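Long-range contact in 3-oxo-tetronate kinase (Haemophilus influenzae, PDB 1YZY), which catalyses the ATP-dependent phosphorylation of 3-oxo-tetronate to 3-oxo-tetronate 4-phosphate: residues 243-254 / 346-357. Sequence-based numbering, arbitrary orientation.
Sequences PTKGKTVVLSGS and GVTNFITAGGET
Lys-247 O takes two backbone N-H groups, each at 3.2 Å: Asn-349 N nearly in line with the C=O, Thr-348 N tilted 25° from the carbonyl plane. From this fork, strands 248-252 and 349-353 run parallel, inclined by 16°, and backbone hydrogen bonds alternate in direction between them as far as Gly-253 N, which donates to Ala-353 O at 3.1 Å. The Asn-349 amide packs against the 243-246 loop; Thr-248 OG1 gives its OD1 a weak bond (2.9 Å), Pro-243 CB rests against ND2, and a water accepts from ND2, donates to Thr-244 O and also bonds Thr-348 OG1. On the same side, Ile-351 CD1 reaches back to Thr-248 CG2 (3.8 Å). On the other, Val-249 places CG1 between its backbone N and carbonyl carbon (chi1 67°), where it meets Phe-350 CD1 obliquely at 3.6 Å; Leu-251 CD1 lies at the ring's edge, and helix 324-345 covers Val-249 and Leu-251. Past the strand ends, Ser-254 CB presses on Gly-354 CA (3.5 Å), and Gly-354, with positive phi, holds the N-cap position of helix 355-365. Paired parallel strands bring Ser-254 beside Gly-354 and this helix's first turn, consistent with an ATP site at the strand C-termini of the nucleotide-binding C-terminal domain.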
loop_
_atom_site.group_PDB
_atom_site.type_symbol
_atom_site.label_atom_id
_atom_site.label_comp_id
_atom_site.label_asym_id
_atom_site.label_seq_id
_atom_site.Cartn_x
_atom_site.Cartn_y
_atom_site.Cartn_z
ATOM N N PRO A 243 -12.434 -10.952 9.535
ATOM C CA PRO A 243 -12.116 -11.610 10.802
ATOM C C PRO A 243 -13.173 -12.633 11.196
ATOM O O PRO A 243 -14.351 -12.476 10.874
ATOM C CB PRO A 243 -12.120 -10.446 11.793
ATOM C CG PRO A 243 -11.721 -9.289 10.965
ATOM C CD PRO A 243 -12.546 -9.498 9.727
ATOM N N THR A 244 -12.739 -13.713 11.830
ATOM C CA THR A 244 -13.678 -14.716 12.310
ATOM C C THR A 244 -14.131 -14.222 13.684
ATOM O O THR A 244 -13.477 -13.362 14.278
ATOM C CB THR A 244 -13.028 -16.113 12.434
ATOM O OG1 THR A 244 -11.627 -15.980 12.725
ATOM C CG2 THR A 244 -13.227 -16.911 11.143
ATOM N N LYS A 245 -15.267 -14.725 14.165
ATOM C CA LYS A 245 -15.784 -14.309 15.470
ATOM C C LYS A 245 -14.749 -14.401 16.590
ATOM O O LYS A 245 -14.194 -15.475 16.859
ATOM C CB LYS A 245 -17.037 -15.105 15.842
ATOM C CG LYS A 245 -18.351 -14.391 15.527
ATOM C CD LYS A 245 -18.937 -13.684 16.752
ATOM C CE LYS A 245 -18.014 -12.606 17.313
ATOM N NZ LYS A 245 -17.668 -11.551 16.315
ATOM N N GLY A 246 -14.528 -13.264 17.244
ATOM C CA GLY A 246 -13.573 -13.162 18.334
ATOM C C GLY A 246 -13.716 -11.822 19.031
ATOM O O GLY A 246 -14.598 -11.036 18.682
ATOM N N LYS A 247 -12.915 -11.592 20.066
ATOM C CA LYS A 247 -12.961 -10.328 20.805
ATOM C C LYS A 247 -12.362 -9.228 19.927
ATOM O O LYS A 247 -11.339 -9.446 19.289
ATOM C CB LYS A 247 -12.155 -10.442 22.106
ATOM C CG LYS A 247 -12.416 -11.706 22.919
ATOM C CD LYS A 247 -13.827 -11.741 23.481
ATOM C CE LYS A 247 -14.165 -13.122 24.025
ATOM N NZ LYS A 247 -14.181 -14.155 22.939
ATOM N N THR A 248 -12.942 -8.034 19.966
ATOM C CA THR A 248 -12.462 -6.922 19.141
ATOM C C THR A 248 -12.313 -5.646 19.957
ATOM O O THR A 248 -13.017 -5.452 20.957
ATOM C CB THR A 248 -13.450 -6.651 17.957
ATOM O OG1 THR A 248 -13.531 -7.812 17.117
ATOM C CG2 THR A 248 -13.017 -5.449 17.122
ATOM N N VAL A 249 -11.408 -4.773 19.523
ATOM C CA VAL A 249 -11.169 -3.498 20.192
ATOM C C VAL A 249 -10.847 -2.393 19.179
ATOM O O VAL A 249 -10.214 -2.638 18.147
ATOM C CB VAL A 249 -10.027 -3.608 21.258
ATOM C CG1 VAL A 249 -8.682 -3.874 20.596
ATOM C CG2 VAL A 249 -9.970 -2.352 22.113
ATOM N N VAL A 250 -11.353 -1.197 19.454
ATOM C CA VAL A 250 -11.128 -0.031 18.611
ATOM C C VAL A 250 -10.220 0.921 19.378
ATOM O O VAL A 250 -10.526 1.297 20.513
ATOM C CB VAL A 250 -12.468 0.711 18.282
ATOM C CG1 VAL A 250 -12.198 2.004 17.537
ATOM C CG2 VAL A 250 -13.386 -0.176 17.457
ATOM N N LEU A 251 -9.089 1.274 18.775
ATOM C CA LEU A 251 -8.133 2.195 19.386
ATOM C C LEU A 251 -7.962 3.387 18.437
ATOM O O LEU A 251 -7.262 3.295 17.433
ATOM C CB LEU A 251 -6.802 1.472 19.645
ATOM C CG LEU A 251 -6.880 0.205 20.523
ATOM C CD1 LEU A 251 -5.585 -0.554 20.499
ATOM C CD2 LEU A 251 -7.266 0.544 21.952
ATOM N N SER A 252 -8.606 4.501 18.779
ATOM C CA SER A 252 -8.609 5.725 17.969
ATOM C C SER A 252 -7.748 6.864 18.514
ATOM O O SER A 252 -7.996 7.366 19.606
ATOM C CB SER A 252 -10.051 6.223 17.852
ATOM O OG SER A 252 -10.242 7.030 16.708
ATOM N N GLY A 253 -6.766 7.304 17.735
ATOM C CA GLY A 253 -5.910 8.388 18.181
ATOM C C GLY A 253 -5.876 9.628 17.303
ATOM O O GLY A 253 -5.387 10.676 17.736
ATOM N N SER A 254 -6.364 9.516 16.070
ATOM C CA SER A 254 -6.371 10.632 15.122
ATOM C C SER A 254 -7.337 11.752 15.477
ATOM O O SER A 254 -8.434 11.509 15.953
ATOM C CB SER A 254 -6.688 10.130 13.706
ATOM O OG SER A 254 -6.471 11.145 12.731
ATOM N N GLY A 346 -6.239 -12.200 24.921
ATOM C CA GLY A 346 -7.014 -12.970 23.963
ATOM C C GLY A 346 -7.799 -12.195 22.915
ATOM O O GLY A 346 -8.654 -12.779 22.238
ATOM N N VAL A 347 -7.584 -10.884 22.823
ATOM C CA VAL A 347 -8.271 -10.077 21.817
ATOM C C VAL A 347 -7.597 -10.390 20.481
ATOM O O VAL A 347 -6.369 -10.375 20.385
ATOM C CB VAL A 347 -8.189 -8.565 22.134
ATOM C CG1 VAL A 347 -8.648 -7.739 20.934
ATOM C CG2 VAL A 347 -9.061 -8.241 23.340
ATOM N N THR A 348 -8.399 -10.727 19.472
ATOM C CA THR A 348 -7.866 -11.086 18.163
ATOM C C THR A 348 -8.100 -10.107 17.019
ATOM O O THR A 348 -7.462 -10.225 15.971
ATOM C CB THR A 348 -8.330 -12.506 17.729
ATOM O OG1 THR A 348 -9.750 -12.644 17.888
ATOM C CG2 THR A 348 -7.621 -13.563 18.545
ATOM N N ASN A 349 -8.966 -9.122 17.228
ATOM C CA ASN A 349 -9.265 -8.140 16.189
ATOM C C ASN A 349 -8.971 -6.727 16.688
ATOM O O ASN A 349 -9.505 -6.299 17.718
ATOM C CB ASN A 349 -10.743 -8.216 15.771
ATOM C CG ASN A 349 -11.185 -9.617 15.370
ATOM O OD1 ASN A 349 -12.321 -10.012 15.636
ATOM N ND2 ASN A 349 -10.320 -10.349 14.681
ATOM N N PHE A 350 -8.126 -5.997 15.962
ATOM C CA PHE A 350 -7.778 -4.627 16.339
ATOM C C PHE A 350 -8.157 -3.644 15.235
ATOM O O PHE A 350 -7.746 -3.794 14.088
ATOM C CB PHE A 350 -6.278 -4.505 16.612
ATOM C CG PHE A 350 -5.797 -5.341 17.759
ATOM C CD1 PHE A 350 -5.556 -4.761 19.002
ATOM C CD2 PHE A 350 -5.576 -6.702 17.599
ATOM C CE1 PHE A 350 -5.103 -5.530 20.075
ATOM C CE2 PHE A 350 -5.126 -7.480 18.658
ATOM C CZ PHE A 350 -4.888 -6.892 19.902
ATOM N N ILE A 351 -8.941 -2.635 15.587
ATOM C CA ILE A 351 -9.365 -1.617 14.636
ATOM C C ILE A 351 -8.768 -0.286 15.088
ATOM O O ILE A 351 -9.221 0.305 16.062
ATOM C CB ILE A 351 -10.911 -1.518 14.588
ATOM C CG1 ILE A 351 -11.510 -2.883 14.237
ATOM C CG2 ILE A 351 -11.354 -0.470 13.571
ATOM C CD1 ILE A 351 -13.005 -2.917 14.302
ATOM N N THR A 352 -7.724 0.159 14.405
ATOM C CA THR A 352 -7.068 1.413 14.758
ATOM C C THR A 352 -7.434 2.583 13.844
ATOM O O THR A 352 -7.893 2.394 12.710
ATOM C CB THR A 352 -5.534 1.241 14.782
ATOM O OG1 THR A 352 -5.084 0.751 13.512
ATOM C CG2 THR A 352 -5.127 0.234 15.863
ATOM N N ALA A 353 -7.276 3.794 14.367
ATOM C CA ALA A 353 -7.564 5.007 13.614
ATOM C C ALA A 353 -6.409 5.985 13.793
ATOM O O ALA A 353 -6.037 6.317 14.919
ATOM C CB ALA A 353 -8.859 5.628 14.089
ATOM N N GLY A 354 -5.872 6.467 12.677
ATOM C CA GLY A 354 -4.751 7.385 12.727
ATOM C C GLY A 354 -3.472 6.722 12.246
ATOM O O GLY A 354 -3.221 5.548 12.529
ATOM N N GLY A 355 -2.649 7.490 11.536
ATOM C CA GLY A 355 -1.402 6.965 11.010
ATOM C C GLY A 355 -0.418 6.506 12.069
ATOM O O GLY A 355 0.146 5.419 11.964
ATOM N N GLU A 356 -0.167 7.361 13.056
ATOM C CA GLU A 356 0.759 7.027 14.131
ATOM C C GLU A 356 0.245 5.924 15.055
ATOM O O GLU A 356 1.019 5.054 15.470
ATOM C CB GLU A 356 1.085 8.312 14.922
ATOM C CG GLU A 356 1.286 9.575 14.109
ATOM C CD GLU A 356 1.843 10.679 15.016
ATOM O OE1 GLU A 356 2.662 11.495 14.537
ATOM O OE2 GLU A 356 1.467 10.731 16.208
ATOM N N THR A 357 -1.038 5.988 15.410
ATOM C CA THR A 357 -1.645 4.982 16.283
ATOM C C THR A 357 -1.552 3.578 15.662
ATOM O O THR A 357 -1.258 2.601 16.353
ATOM C CB THR A 357 -3.125 5.316 16.594
ATOM O OG1 THR A 357 -3.206 6.593 17.238
ATOM C CG2 THR A 357 -3.731 4.266 17.507
HETATM O O HOH W 1 -10.319 -13.178 15.126
#